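Local coordinates for protein ribonucleotide monophosphatase NagD (PDB 2C4N) that probably removes phosphate from a broad range of nucleotides, polyphosphate and glucose-1-phosphate, as a magnesium-dependent phosphatase of the HAD superfamily, at residues A[50-55]-A[66-71]; A[102-107]-A[111-116]; A[128-133]-A[161-166]. All blocks are in the same frame, centred on the assembly; numbering follows the deposited sequence.

Interaction 1: residues A[50-55]-A[66-71]; sequences QDLANR and SVFYTS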
ATOM      1  N   GLN A  50     -15.782 -31.328 -14.931  1.00 20.19           N
ATOM      2  CA  GLN A  50     -16.370 -31.759 -16.186  1.00 21.39           C
ATOM      3  C   GLN A  50     -16.329 -30.658 -17.207  1.00 21.08           C
ATOM      4  O   GLN A  50     -16.087 -30.911 -18.353  1.00 21.40           O
ATOM      5  CB  GLN A  50     -17.785 -32.302 -15.991  1.00 21.67           C
ATOM      6  CG  GLN A  50     -18.383 -33.032 -17.186  1.00 26.35           C
ATOM      7  CD  GLN A  50     -17.613 -34.305 -17.567  1.00 27.78           C
ATOM      8  OE1 GLN A  50     -17.737 -35.332 -16.915  1.00 28.54           O
ATOM      9  NE2 GLN A  50     -16.830 -34.220 -18.623  1.00 27.72           N
ATOM     10  N   ASP A  51     -16.557 -29.433 -16.775  1.00 17.21           N
ATOM     11  CA  ASP A  51     -16.506 -28.291 -17.690  1.00 17.42           C
ATOM     12  C   ASP A  51     -15.114 -28.217 -18.298  1.00 16.32           C
ATOM     13  O   ASP A  51     -14.952 -28.008 -19.498  1.00 15.83           O
ATOM     14  CB  ASP A  51     -16.764 -26.962 -16.966  1.00 23.67           C
ATOM     15  CG  ASP A  51     -18.197 -26.798 -16.501  1.00 28.91           C
ATOM     16  OD1 ASP A  51     -19.114 -27.347 -17.149  1.00 29.72           O
ATOM     17  OD2 ASP A  51     -18.404 -26.089 -15.489  1.00 28.56           O
ATOM     18  N   LEU A  52     -14.103 -28.373 -17.448  1.00 17.22           N
ATOM     19  CA  LEU A  52     -12.720 -28.310 -17.894  1.00 17.74           C
ATOM     20  C   LEU A  52     -12.384 -29.452 -18.835  1.00 17.02           C
ATOM     21  O   LEU A  52     -11.696 -29.250 -19.830  1.00 17.02           O
ATOM     22  CB  LEU A  52     -11.781 -28.315 -16.687  1.00 18.53           C
ATOM     23  CG  LEU A  52     -11.762 -26.974 -15.940  1.00 18.84           C
ATOM     24  CD1 LEU A  52     -11.105 -27.141 -14.580  1.00 19.52           C
ATOM     25  CD2 LEU A  52     -11.025 -25.941 -16.783  1.00 19.36           C
ATOM     26  N   ALA A  53     -12.872 -30.651 -18.528  1.00 18.71           N
ATOM     27  CA  ALA A  53     -12.613 -31.800 -19.390  1.00 19.48           C
ATOM     28  C   ALA A  53     -13.263 -31.569 -20.758  1.00 18.17           C
ATOM     29  O   ALA A  53     -12.684 -31.907 -21.791  1.00 17.94           O
ATOM     30  CB  ALA A  53     -13.157 -33.079 -18.749  1.00 17.06           C
ATOM     31  N   ASN A  54     -14.455 -31.030 -20.754  1.00 16.93           N
ATOM     32  CA  ASN A  54     -15.106 -30.709 -21.989  1.00 17.95           C
ATOM     33  C   ASN A  54     -14.384 -29.638 -22.813  1.00 19.40           C
ATOM     34  O   ASN A  54     -14.260 -29.742 -23.989  1.00 16.89           O
ATOM     35  CB  ASN A  54     -16.544 -30.334 -21.774  1.00 19.09           C
ATOM     36  CG  ASN A  54     -17.371 -31.478 -21.290  1.00 21.54           C
ATOM     37  OD1 ASN A  54     -16.928 -32.579 -21.323  1.00 22.52           O
ATOM     38  ND2 ASN A  54     -18.563 -31.198 -20.850  1.00 19.26           N
ATOM     39  N   ARG A  55     -13.911 -28.619 -22.116  1.00 19.98           N
ATOM     40  CA  ARG A  55     -13.150 -27.546 -22.752  1.00 20.32           C
ATOM     41  C   ARG A  55     -11.894 -28.126 -23.403  1.00 18.83           C
ATOM     42  O   ARG A  55     -11.554 -27.783 -24.536  1.00 19.09           O
ATOM     43  CB  ARG A  55     -12.768 -26.496 -21.705  1.00 22.78           C
ATOM     44  CG  ARG A  55     -11.811 -25.419 -22.191  1.00 24.75           C
ATOM     45  CD  ARG A  55     -11.401 -24.524 -21.029  1.00 25.37           C
ATOM     46  NE  ARG A  55     -10.279 -23.645 -21.353  1.00 24.62           N
ATOM     47  CZ  ARG A  55      -9.552 -23.012 -20.439  1.00 24.97           C
ATOM     48  NH1 ARG A  55      -9.836 -23.164 -19.151  1.00 24.73           N
ATOM     49  NH2 ARG A  55      -8.537 -22.242 -20.803  1.00 22.84           N
ATOM     50  N   SER A  66     -11.240 -36.116 -13.222  1.00 23.77           N
ATOM     51  CA  SER A  66     -10.517 -36.234 -11.966  1.00 23.87           C
ATOM     52  C   SER A  66      -9.174 -35.537 -11.835  1.00 21.50           C
ATOM     53  O   SER A  66      -8.730 -35.277 -10.717  1.00 20.69           O
ATOM     54  CB  SER A  66     -10.317 -37.710 -11.631  1.00 24.55           C
ATOM     55  OG  SER A  66      -9.468 -38.340 -12.576  1.00 29.23           O
ATOM     56  N   VAL A  67      -8.513 -35.241 -12.948  1.00 19.85           N
ATOM     57  CA  VAL A  67      -7.213 -34.597 -12.851  1.00 18.82           C
ATOM     58  C   VAL A  67      -7.286 -33.107 -12.558  1.00 16.78           C
ATOM     59  O   VAL A  67      -6.318 -32.537 -12.060  1.00 17.25           O
ATOM     60  CB  VAL A  67      -6.349 -34.808 -14.127  1.00 23.43           C
ATOM     61  CG1 VAL A  67      -6.119 -36.286 -14.352  1.00 26.54           C
ATOM     62  CG2 VAL A  67      -7.009 -34.161 -15.341  1.00 23.01           C
ATOM     63  N   PHE A  68      -8.426 -32.476 -12.831  1.00 15.90           N
ATOM     64  CA  PHE A  68      -8.548 -31.040 -12.590  1.00 16.87           C
ATOM     65  C   PHE A  68      -8.685 -30.633 -11.130  1.00 17.02           C
ATOM     66  O   PHE A  68      -9.336 -31.306 -10.334  1.00 15.88           O
ATOM     67  CB  PHE A  68      -9.724 -30.455 -13.384  1.00 17.67           C
ATOM     68  CG  PHE A  68      -9.547 -30.547 -14.864  1.00 17.70           C
ATOM     69  CD1 PHE A  68     -10.121 -31.593 -15.587  1.00 16.71           C
ATOM     70  CD2 PHE A  68      -8.743 -29.626 -15.533  1.00 16.99           C
ATOM     71  CE1 PHE A  68      -9.888 -31.720 -16.957  1.00 16.17           C
ATOM     72  CE2 PHE A  68      -8.508 -29.747 -16.897  1.00 18.21           C
ATOM     73  CZ  PHE A  68      -9.081 -30.797 -17.610  1.00 16.06           C
ATOM     74  N   TYR A  69      -8.051 -29.516 -10.785  1.00 17.44           N
ATOM     75  CA  TYR A  69      -8.123 -28.987  -9.430  1.00 17.09           C
ATOM     76  C   TYR A  69      -8.169 -27.470  -9.560  1.00 16.81           C
ATOM     77  O   TYR A  69      -7.221 -26.852 -10.041  1.00 17.85           O
ATOM     78  CB  TYR A  69      -6.897 -29.415  -8.613  1.00 16.08           C
ATOM     79  CG  TYR A  69      -7.104 -29.328  -7.119  1.00 16.95           C
ATOM     80  CD1 TYR A  69      -8.181 -29.974  -6.510  1.00 18.07           C
ATOM     81  CD2 TYR A  69      -6.224 -28.607  -6.310  1.00 17.16           C
ATOM     82  CE1 TYR A  69      -8.381 -29.905  -5.128  1.00 17.23           C
ATOM     83  CE2 TYR A  69      -6.413 -28.531  -4.928  1.00 18.11           C
ATOM     84  CZ  TYR A  69      -7.492 -29.181  -4.344  1.00 18.89           C
ATOM     85  OH  TYR A  69      -7.684 -29.109  -2.980  1.00 18.66           O
ATOM     86  N   THR A  70      -9.285 -26.876  -9.155  1.00 16.00           N
ATOM     87  CA  THR A  70      -9.458 -25.433  -9.243  1.00 15.29           C
ATOM     88  C   THR A  70      -9.407 -24.804  -7.858  1.00 15.30           C
ATOM     89  O   THR A  70      -9.442 -25.504  -6.846  1.00 14.42           O
ATOM     90  CB  THR A  70     -10.823 -25.078  -9.846  1.00 17.45           C
ATOM     91  OG1 THR A  70     -11.845 -25.367  -8.884  1.00 15.47           O
ATOM     92  CG2 THR A  70     -11.083 -25.899 -11.106  1.00 17.66           C
ATOM     93  N   SER A  71      -9.340 -23.477  -7.820  1.00 18.30           N
ATOM     94  CA  SER A  71      -9.306 -22.768  -6.548  1.00 18.07           C
ATOM     95  C   SER A  71     -10.619 -22.955  -5.795  1.00 17.44           C
ATOM     96  O   SER A  71     -10.672 -22.742  -4.588  1.00 17.94           O
ATOM     97  CB  SER A  71      -9.041 -21.274  -6.766  1.00 15.86           C
ATOM     98  OG  SER A  71     -10.032 -20.687  -7.584  1.00 17.52           O
TER

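Interaction 2: residues A[102-107]-A[111-116]; sequences AGFTIT and PDFVIV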
ATOM      1  N   ALA A 102     -19.421 -30.030   0.699  1.00 26.67           N
ATOM      2  CA  ALA A 102     -18.519 -30.004   1.847  1.00 25.86           C
ATOM      3  C   ALA A 102     -19.328 -29.865   3.142  1.00 25.78           C
ATOM      4  O   ALA A 102     -18.761 -29.678   4.219  1.00 27.00           O
ATOM      5  CB  ALA A 102     -17.535 -28.849   1.725  1.00 25.95           C
ATOM      6  N   GLY A 103     -20.652 -29.938   3.022  1.00 26.34           N
ATOM      7  CA  GLY A 103     -21.522 -29.851   4.182  1.00 25.43           C
ATOM      8  C   GLY A 103     -21.903 -28.462   4.658  1.00 25.67           C
ATOM      9  O   GLY A 103     -22.376 -28.300   5.781  1.00 25.64           O
ATOM     10  N   PHE A 104     -21.716 -27.457   3.811  1.00 20.10           N
ATOM     11  CA  PHE A 104     -22.050 -26.093   4.195  1.00 19.64           C
ATOM     12  C   PHE A 104     -23.488 -25.660   4.002  1.00 18.19           C
ATOM     13  O   PHE A 104     -24.215 -26.180   3.156  1.00 18.86           O
ATOM     14  CB  PHE A 104     -21.176 -25.089   3.439  1.00 21.86           C
ATOM     15  CG  PHE A 104     -19.877 -24.789   4.114  1.00 23.85           C
ATOM     16  CD1 PHE A 104     -18.810 -25.678   4.039  1.00 23.07           C
ATOM     17  CD2 PHE A 104     -19.733 -23.622   4.863  1.00 25.02           C
ATOM     18  CE1 PHE A 104     -17.608 -25.405   4.697  1.00 23.42           C
ATOM     19  CE2 PHE A 104     -18.536 -23.339   5.527  1.00 25.32           C
ATOM     20  CZ  PHE A 104     -17.474 -24.234   5.448  1.00 23.19           C
ATOM     21  N   THR A 105     -23.873 -24.683   4.812  1.00 20.15           N
ATOM     22  CA  THR A 105     -25.176 -24.053   4.729  1.00 20.15           C
ATOM     23  C   THR A 105     -24.780 -22.659   4.256  1.00 20.45           C
ATOM     24  O   THR A 105     -23.883 -22.039   4.830  1.00 20.88           O
ATOM     25  CB  THR A 105     -25.863 -23.953   6.111  1.00 19.30           C
ATOM     26  OG1 THR A 105     -26.362 -25.240   6.500  1.00 19.48           O
ATOM     27  CG2 THR A 105     -27.021 -22.952   6.064  1.00 19.63           C
ATOM     28  N   ILE A 106     -25.410 -22.183   3.192  1.00 22.00           N
ATOM     29  CA  ILE A 106     -25.087 -20.863   2.676  1.00 23.81           C
ATOM     30  C   ILE A 106     -26.176 -19.935   3.180  1.00 24.32           C
ATOM     31  O   ILE A 106     -27.351 -20.123   2.875  1.00 25.72           O
ATOM     32  CB  ILE A 106     -25.006 -20.894   1.135  1.00 22.75           C
ATOM     33  CG1 ILE A 106     -23.870 -21.838   0.721  1.00 23.21           C
ATOM     34  CG2 ILE A 106     -24.773 -19.494   0.578  1.00 22.71           C
ATOM     35  CD1 ILE A 106     -23.589 -21.885  -0.765  1.00 29.28           C
ATOM     36  N   THR A 107     -25.781 -18.938   3.965  1.00 23.95           N
ATOM     37  CA  THR A 107     -26.743 -18.033   4.580  1.00 24.50           C
ATOM     38  C   THR A 107     -26.195 -16.644   4.858  1.00 25.57           C
ATOM     39  O   THR A 107     -24.980 -16.449   4.953  1.00 24.48           O
ATOM     40  CB  THR A 107     -27.210 -18.617   5.931  1.00 30.25           C
ATOM     41  OG1 THR A 107     -28.062 -17.683   6.607  1.00 30.88           O
ATOM     42  CG2 THR A 107     -26.001 -18.910   6.817  1.00 29.36           C
ATOM     43  N   PRO A 111     -23.305 -15.966   9.621  1.00 26.06           N
ATOM     44  CA  PRO A 111     -22.367 -16.856   8.934  1.00 24.35           C
ATOM     45  C   PRO A 111     -21.029 -16.908   9.666  1.00 22.04           C
ATOM     46  O   PRO A 111     -20.622 -15.927  10.289  1.00 20.38           O
ATOM     47  CB  PRO A 111     -22.241 -16.220   7.550  1.00 21.02           C
ATOM     48  CG  PRO A 111     -22.385 -14.743   7.857  1.00 22.82           C
ATOM     49  CD  PRO A 111     -23.522 -14.723   8.857  1.00 22.43           C
ATOM     50  N   ASP A 112     -20.355 -18.054   9.598  1.00 20.67           N
ATOM     51  CA  ASP A 112     -19.049 -18.211  10.232  1.00 19.25           C
ATOM     52  C   ASP A 112     -17.978 -17.665   9.289  1.00 18.61           C
ATOM     53  O   ASP A 112     -16.982 -17.089   9.730  1.00 18.51           O
ATOM     54  CB  ASP A 112     -18.755 -19.688  10.507  1.00 23.96           C
ATOM     55  CG  ASP A 112     -19.789 -20.336  11.406  1.00 27.35           C
ATOM     56  OD1 ASP A 112     -20.007 -19.824  12.523  1.00 26.91           O
ATOM     57  OD2 ASP A 112     -20.375 -21.361  10.998  1.00 29.25           O
ATOM     58  N   PHE A 113     -18.199 -17.869   7.993  1.00 18.09           N
ATOM     59  CA  PHE A 113     -17.274 -17.431   6.951  1.00 17.37           C
ATOM     60  C   PHE A 113     -17.928 -16.544   5.908  1.00 17.36           C
ATOM     61  O   PHE A 113     -19.136 -16.610   5.683  1.00 17.48           O
ATOM     62  CB  PHE A 113     -16.720 -18.618   6.152  1.00 17.69           C
ATOM     63  CG  PHE A 113     -16.060 -19.670   6.972  1.00 18.23           C
ATOM     64  CD1 PHE A 113     -16.819 -20.625   7.644  1.00 17.72           C
ATOM     65  CD2 PHE A 113     -14.676 -19.730   7.050  1.00 19.16           C
ATOM     66  CE1 PHE A 113     -16.204 -21.626   8.380  1.00 19.91           C
ATOM     67  CE2 PHE A 113     -14.050 -20.729   7.786  1.00 19.48           C
ATOM     68  CZ  PHE A 113     -14.820 -21.681   8.453  1.00 17.82           C
ATOM     69  N   VAL A 114     -17.096 -15.734   5.261  1.00 15.95           N
ATOM     70  CA  VAL A 114     -17.512 -14.901   4.139  1.00 14.96           C
ATOM     71  C   VAL A 114     -16.563 -15.455   3.082  1.00 15.87           C
ATOM     72  O   VAL A 114     -15.342 -15.382   3.239  1.00 15.35           O
ATOM     73  CB  VAL A 114     -17.224 -13.400   4.351  1.00 15.11           C
ATOM     74  CG1 VAL A 114     -17.310 -12.661   3.009  1.00 15.69           C
ATOM     75  CG2 VAL A 114     -18.244 -12.808   5.319  1.00 14.67           C
ATOM     76  N   ILE A 115     -17.116 -16.045   2.031  1.00 14.27           N
ATOM     77  CA  ILE A 115     -16.300 -16.637   0.987  1.00 13.51           C
ATOM     78  C   ILE A 115     -16.538 -15.917  -0.325  1.00 13.11           C
ATOM     79  O   ILE A 115     -17.673 -15.800  -0.780  1.00 14.76           O
ATOM     80  CB  ILE A 115     -16.645 -18.122   0.804  1.00 16.86           C
ATOM     81  CG1 ILE A 115     -16.557 -18.841   2.154  1.00 17.64           C
ATOM     82  CG2 ILE A 115     -15.709 -18.747  -0.216  1.00 16.38           C
ATOM     83  CD1 ILE A 115     -17.103 -20.243   2.132  1.00 22.31           C
ATOM     84  N   VAL A 116     -15.459 -15.438  -0.931  1.00 14.40           N
ATOM     85  CA  VAL A 116     -15.566 -14.724  -2.189  1.00 14.47           C
ATOM     86  C   VAL A 116     -14.877 -15.476  -3.316  1.00 13.64           C
ATOM     87  O   VAL A 116     -13.709 -15.858  -3.210  1.00 14.45           O
ATOM     88  CB  VAL A 116     -14.939 -13.306  -2.097  1.00 15.50           C
ATOM     89  CG1 VAL A 116     -15.152 -12.552  -3.412  1.00 15.60           C
ATOM     90  CG2 VAL A 116     -15.553 -12.536  -0.932  1.00 15.50           C
TER

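Interaction 3: residues A[128-133]-A[161-166]; sequences HKAAYF and AGIEKI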
ATOM      1  N   HIS A 128     -21.831  -4.913   0.478  1.00 17.87           N
ATOM      2  CA  HIS A 128     -22.304  -4.415   1.763  1.00 18.19           C
ATOM      3  C   HIS A 128     -22.361  -5.524   2.810  1.00 17.96           C
ATOM      4  O   HIS A 128     -21.769  -5.411   3.880  1.00 16.77           O
ATOM      5  CB  HIS A 128     -23.695  -3.789   1.594  1.00 21.44           C
ATOM      6  CG  HIS A 128     -24.347  -3.396   2.884  1.00 23.45           C
ATOM      7  ND1 HIS A 128     -25.706  -3.502   3.090  1.00 26.81           N
ATOM      8  CD2 HIS A 128     -23.831  -2.889   4.028  1.00 24.22           C
ATOM      9  CE1 HIS A 128     -25.998  -3.082   4.308  1.00 25.30           C
ATOM     10  NE2 HIS A 128     -24.878  -2.704   4.897  1.00 25.95           N
ATOM     11  N   LYS A 129     -23.082  -6.596   2.501  1.00 19.86           N
ATOM     12  CA  LYS A 129     -23.210  -7.707   3.438  1.00 19.89           C
ATOM     13  C   LYS A 129     -21.875  -8.350   3.770  1.00 18.62           C
ATOM     14  O   LYS A 129     -21.585  -8.620   4.934  1.00 18.11           O
ATOM     15  CB  LYS A 129     -24.161  -8.771   2.892  1.00 26.42           C
ATOM     16  CG  LYS A 129     -25.609  -8.326   2.765  1.00 29.28           C
ATOM     17  CD  LYS A 129     -26.489  -9.532   2.471  1.00 34.44           C
ATOM     18  CE  LYS A 129     -27.896  -9.137   2.067  1.00 38.07           C
ATOM     19  NZ  LYS A 129     -28.710 -10.348   1.741  1.00 42.25           N
ATOM     20  N   ALA A 130     -21.066  -8.604   2.749  1.00 16.52           N
ATOM     21  CA  ALA A 130     -19.759  -9.216   2.965  1.00 17.33           C
ATOM     22  C   ALA A 130     -18.913  -8.334   3.877  1.00 17.12           C
ATOM     23  O   ALA A 130     -18.285  -8.817   4.814  1.00 16.21           O
ATOM     24  CB  ALA A 130     -19.047  -9.428   1.622  1.00 13.81           C
ATOM     25  N   ALA A 131     -18.917  -7.031   3.607  1.00 18.35           N
ATOM     26  CA  ALA A 131     -18.142  -6.092   4.412  1.00 19.05           C
ATOM     27  C   ALA A 131     -18.655  -6.070   5.851  1.00 18.84           C
ATOM     28  O   ALA A 131     -17.871  -6.047   6.798  1.00 18.08           O
ATOM     29  CB  ALA A 131     -18.218  -4.690   3.802  1.00 21.09           C
ATOM     30  N   TYR A 132     -19.974  -6.082   6.004  1.00 20.07           N
ATOM     31  CA  TYR A 132     -20.597  -6.081   7.323  1.00 21.49           C
ATOM     32  C   TYR A 132     -20.178  -7.311   8.130  1.00 20.72           C
ATOM     33  O   TYR A 132     -19.785  -7.196   9.292  1.00 19.84           O
ATOM     34  CB  TYR A 132     -22.117  -6.059   7.174  1.00 26.69           C
ATOM     35  CG  TYR A 132     -22.864  -6.228   8.478  1.00 30.85           C
ATOM     36  CD1 TYR A 132     -23.025  -5.160   9.360  1.00 33.68           C
ATOM     37  CD2 TYR A 132     -23.401  -7.464   8.834  1.00 32.31           C
ATOM     38  CE1 TYR A 132     -23.705  -5.318  10.569  1.00 35.14           C
ATOM     39  CE2 TYR A 132     -24.080  -7.634  10.038  1.00 36.09           C
ATOM     40  CZ  TYR A 132     -24.229  -6.559  10.899  1.00 36.62           C
ATOM     41  OH  TYR A 132     -24.904  -6.728  12.086  1.00 40.42           O
ATOM     42  N   PHE A 133     -20.264  -8.489   7.517  1.00 19.98           N
ATOM     43  CA  PHE A 133     -19.887  -9.721   8.208  1.00 20.10           C
ATOM     44  C   PHE A 133     -18.399  -9.785   8.547  1.00 19.83           C
ATOM     45  O   PHE A 133     -18.021 -10.187   9.649  1.00 19.70           O
ATOM     46  CB  PHE A 133     -20.277 -10.946   7.376  1.00 18.75           C
ATOM     47  CG  PHE A 133     -21.762 -11.123   7.212  1.00 21.92           C
ATOM     48  CD1 PHE A 133     -22.605 -11.088   8.321  1.00 21.23           C
ATOM     49  CD2 PHE A 133     -22.319 -11.336   5.952  1.00 21.23           C
ATOM     50  CE1 PHE A 133     -23.984 -11.261   8.176  1.00 23.44           C
ATOM     51  CE2 PHE A 133     -23.698 -11.512   5.796  1.00 23.83           C
ATOM     52  CZ  PHE A 133     -24.530 -11.474   6.914  1.00 21.70           C
ATOM     53  N   ALA A 161     -11.722  -6.287  -3.302  1.00 15.59           N
ATOM     54  CA  ALA A 161     -11.253  -4.918  -3.110  1.00 15.74           C
ATOM     55  C   ALA A 161     -12.195  -4.008  -2.312  1.00 14.88           C
ATOM     56  O   ALA A 161     -11.773  -3.363  -1.347  1.00 15.00           O
ATOM     57  CB  ALA A 161     -10.933  -4.292  -4.468  1.00 15.83           C
ATOM     58  N   GLY A 162     -13.462  -3.952  -2.716  1.00 16.36           N
ATOM     59  CA  GLY A 162     -14.423  -3.117  -2.013  1.00 18.02           C
ATOM     60  C   GLY A 162     -14.694  -3.603  -0.600  1.00 17.61           C
ATOM     61  O   GLY A 162     -14.835  -2.807   0.327  1.00 18.13           O
ATOM     62  N   ILE A 163     -14.768  -4.920  -0.437  1.00 19.23           N
ATOM     63  CA  ILE A 163     -15.013  -5.518   0.871  1.00 19.33           C
ATOM     64  C   ILE A 163     -13.859  -5.211   1.824  1.00 19.32           C
ATOM     65  O   ILE A 163     -14.079  -4.883   2.990  1.00 18.81           O
ATOM     66  CB  ILE A 163     -15.194  -7.051   0.747  1.00 18.56           C
ATOM     67  CG1 ILE A 163     -16.412  -7.349  -0.139  1.00 18.62           C
ATOM     68  CG2 ILE A 163     -15.368  -7.677   2.125  1.00 17.62           C
ATOM     69  CD1 ILE A 163     -16.467  -8.775  -0.668  1.00 16.03           C
ATOM     70  N   GLU A 164     -12.632  -5.312   1.322  1.00 16.46           N
ATOM     71  CA  GLU A 164     -11.442  -5.030   2.126  1.00 18.12           C
ATOM     72  C   GLU A 164     -11.398  -3.554   2.523  1.00 19.34           C
ATOM     73  O   GLU A 164     -11.078  -3.214   3.661  1.00 19.02           O
ATOM     74  CB  GLU A 164     -10.166  -5.363   1.339  1.00 24.44           C
ATOM     75  CG  GLU A 164     -10.066  -6.801   0.872  1.00 28.84           C
ATOM     76  CD  GLU A 164      -8.813  -7.070   0.065  1.00 31.87           C
ATOM     77  OE1 GLU A 164      -7.707  -7.046   0.641  1.00 35.56           O
ATOM     78  OE2 GLU A 164      -8.928  -7.304  -1.154  1.00 34.88           O
ATOM     79  N   LYS A 165     -11.720  -2.687   1.570  1.00 20.24           N
ATOM     80  CA  LYS A 165     -11.714  -1.238   1.791  1.00 22.49           C
ATOM     81  C   LYS A 165     -12.660  -0.821   2.917  1.00 21.69           C
ATOM     82  O   LYS A 165     -12.304  -0.019   3.780  1.00 22.77           O
ATOM     83  CB  LYS A 165     -12.121  -0.521   0.500  1.00 34.86           C
ATOM     84  CG  LYS A 165     -11.297   0.709   0.165  1.00 41.65           C
ATOM     85  CD  LYS A 165      -9.845   0.321  -0.056  1.00 45.87           C
ATOM     86  CE  LYS A 165      -9.184   1.186  -1.118  1.00 48.94           C
ATOM     87  NZ  LYS A 165      -7.874   0.624  -1.563  1.00 50.24           N
ATOM     88  N   ILE A 166     -13.865  -1.379   2.901  1.00 23.93           N
ATOM     89  CA  ILE A 166     -14.877  -1.063   3.903  1.00 22.80           C
ATOM     90  C   ILE A 166     -14.586  -1.685   5.266  1.00 23.36           C
ATOM     91  O   ILE A 166     -14.681  -1.011   6.293  1.00 24.52           O
ATOM     92  CB  ILE A 166     -16.279  -1.536   3.442  1.00 19.18           C
ATOM     93  CG1 ILE A 166     -16.666  -0.821   2.146  1.00 18.36           C
ATOM     94  CG2 ILE A 166     -17.321  -1.261   4.535  1.00 19.52           C
ATOM     95  CD1 ILE A 166     -17.925  -1.361   1.491  1.00 18.20           C
TER

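Interaction 1: residues A[50-55]-A[66-71]
L52 sets its CB almost exactly over the middle of the F68 ring, 3.4 Å from the centroid and 9° off the ring normal, a CH-pi contact. With CG anti to the carbonyl carbon (chi1 -74°), L52 lays its branch along the ring: L52 CD1 lies 3.6 Å from F68 CD2. The opposite face takes V67 CG2 near the rim, while the far end of the ring reaches the helix backbone, F68 CE1 standing 3.5 Å from A53 N. The small methyl of A53 suits a place where a ring comes this near the helix. Here helix 49-58 packs on strand 68-70, the edge strand of the parallel sheet, within the beta-alpha-beta unit that starts at strand 38-42 of the Rossmann-like HAD core. T70 divides its branches. Its CG2 meets L52 CD1 at 3.7 Å, whereas OG1, at chi1 72°, acts as N-cap for helix 71-80 through M73 N; a threonine supplies both a methyl and a capping oxygen. On helix 49-58, three residues past L52, R55 forms a salt bridge with D11, consistent with its proposed role in orienting that residue.

Interaction 2: residues A[102-107]-A[111-116]
F104 and F113 bring their rings together although both belong to one run of chain, F104 just before the broken strand 105-116 and F113 in its second half. The edge of F104 points toward the face of F113 in an offset edge-to-face pair, with centroids 5.8 Å apart and planes at 67°. F104 CE2 leads, 3.8 Å from F113 CD1, and the F113 CD1 atom lies near the plane of the F104 ring. F113 turns its CG away from its carbonyl carbon (chi1 -55°), bringing its CD1-CE1 side to the other phenylalanine. Backbone bonds join T105 and T107 to A87, and D112 to K86, which implies that strand 86-90 runs between the two halves in the parallel sheet. Large aromatic rings suit this spacing, since they can meet across an intervening strand, beside A87 and against L79 of helix 71-80. Farther along, at the loop linking the halves, T107 O lies 3.8 Å from P111 CB, and T107 OG1 bonds to V109 N. G103, with positive phi, is the C-prime residue of the Schellman motif ending helix 94-101; at its backbone angles a CB would jam against the carbonyl O of A102, so glycine fits.

Interaction 3: residues A[128-133]-A[161-166]
A131 pushes its methyl toward the hollow between I163 and I166, one turn apart on the facing helix. The fit is closer on one side: A131 CB is 3.6 Å from I166 CG2 but 4.5 Å from I163 CG2. In return, I163 is the bump that fills the groove beside the alanines. Its two branches part, CD1 reaching 3.5 Å from A130 CB while CG2 settles against the backbone of A131, 3.9 Å from A131 N. The torsion accounts for the split: with CG1 turned away from the carbonyl carbon (chi1 -61°), CG2 lies opposite the backbone N, and one beta-branched residue can serve both alanines. Alanine suits these positions because its short side chain lets helices 124-135 and 156-167 approach to 8.6 Å between the axes of their segments, crossing at -42°. The helices lie side by side on one side of the parallel four-stranded sheet, where A130 also rests on V114 and I163 on V116 and F140. An alanine in place of I163 would probably leave a gap beside A130 and deprive the A131 backbone of its hydrocarbon cover. Beyond this interface, I166 also packs on T147 of a second subunit in the crystal assembly, so the outer flank of the helix pair faces a neighbour. The side chains that meet are all aliphatic, so the pairing probably depends on complementary shape and the exclusion of water, with no charge or directional bond between the two segments.

The three contacts follow one another along the chain without overlapping. Interaction 1 belongs to the six-stranded parallel sheet of the HAD core, which carries the magnesium site, whereas interactions 2 and 3 belong to the separate four-stranded parallel sheet. The centres of interactions 1 and 2 are about 23 Å apart, yet helix 71-80, which starts right after strand 68-70, reaches across to cover F104 and F113. Interactions 2 and 3 are neighbours, with centres about 16 Å apart: helix 124-135 follows strand 105-116 and packs back on it, V114 CG2 approaching F133 CB to 3.4 Å. Only interaction 1 adjoins the catalytic residues; interactions 2 and 3 lie in the second alpha/beta domain, consistent with the cap of NagD-type HAD phosphatases.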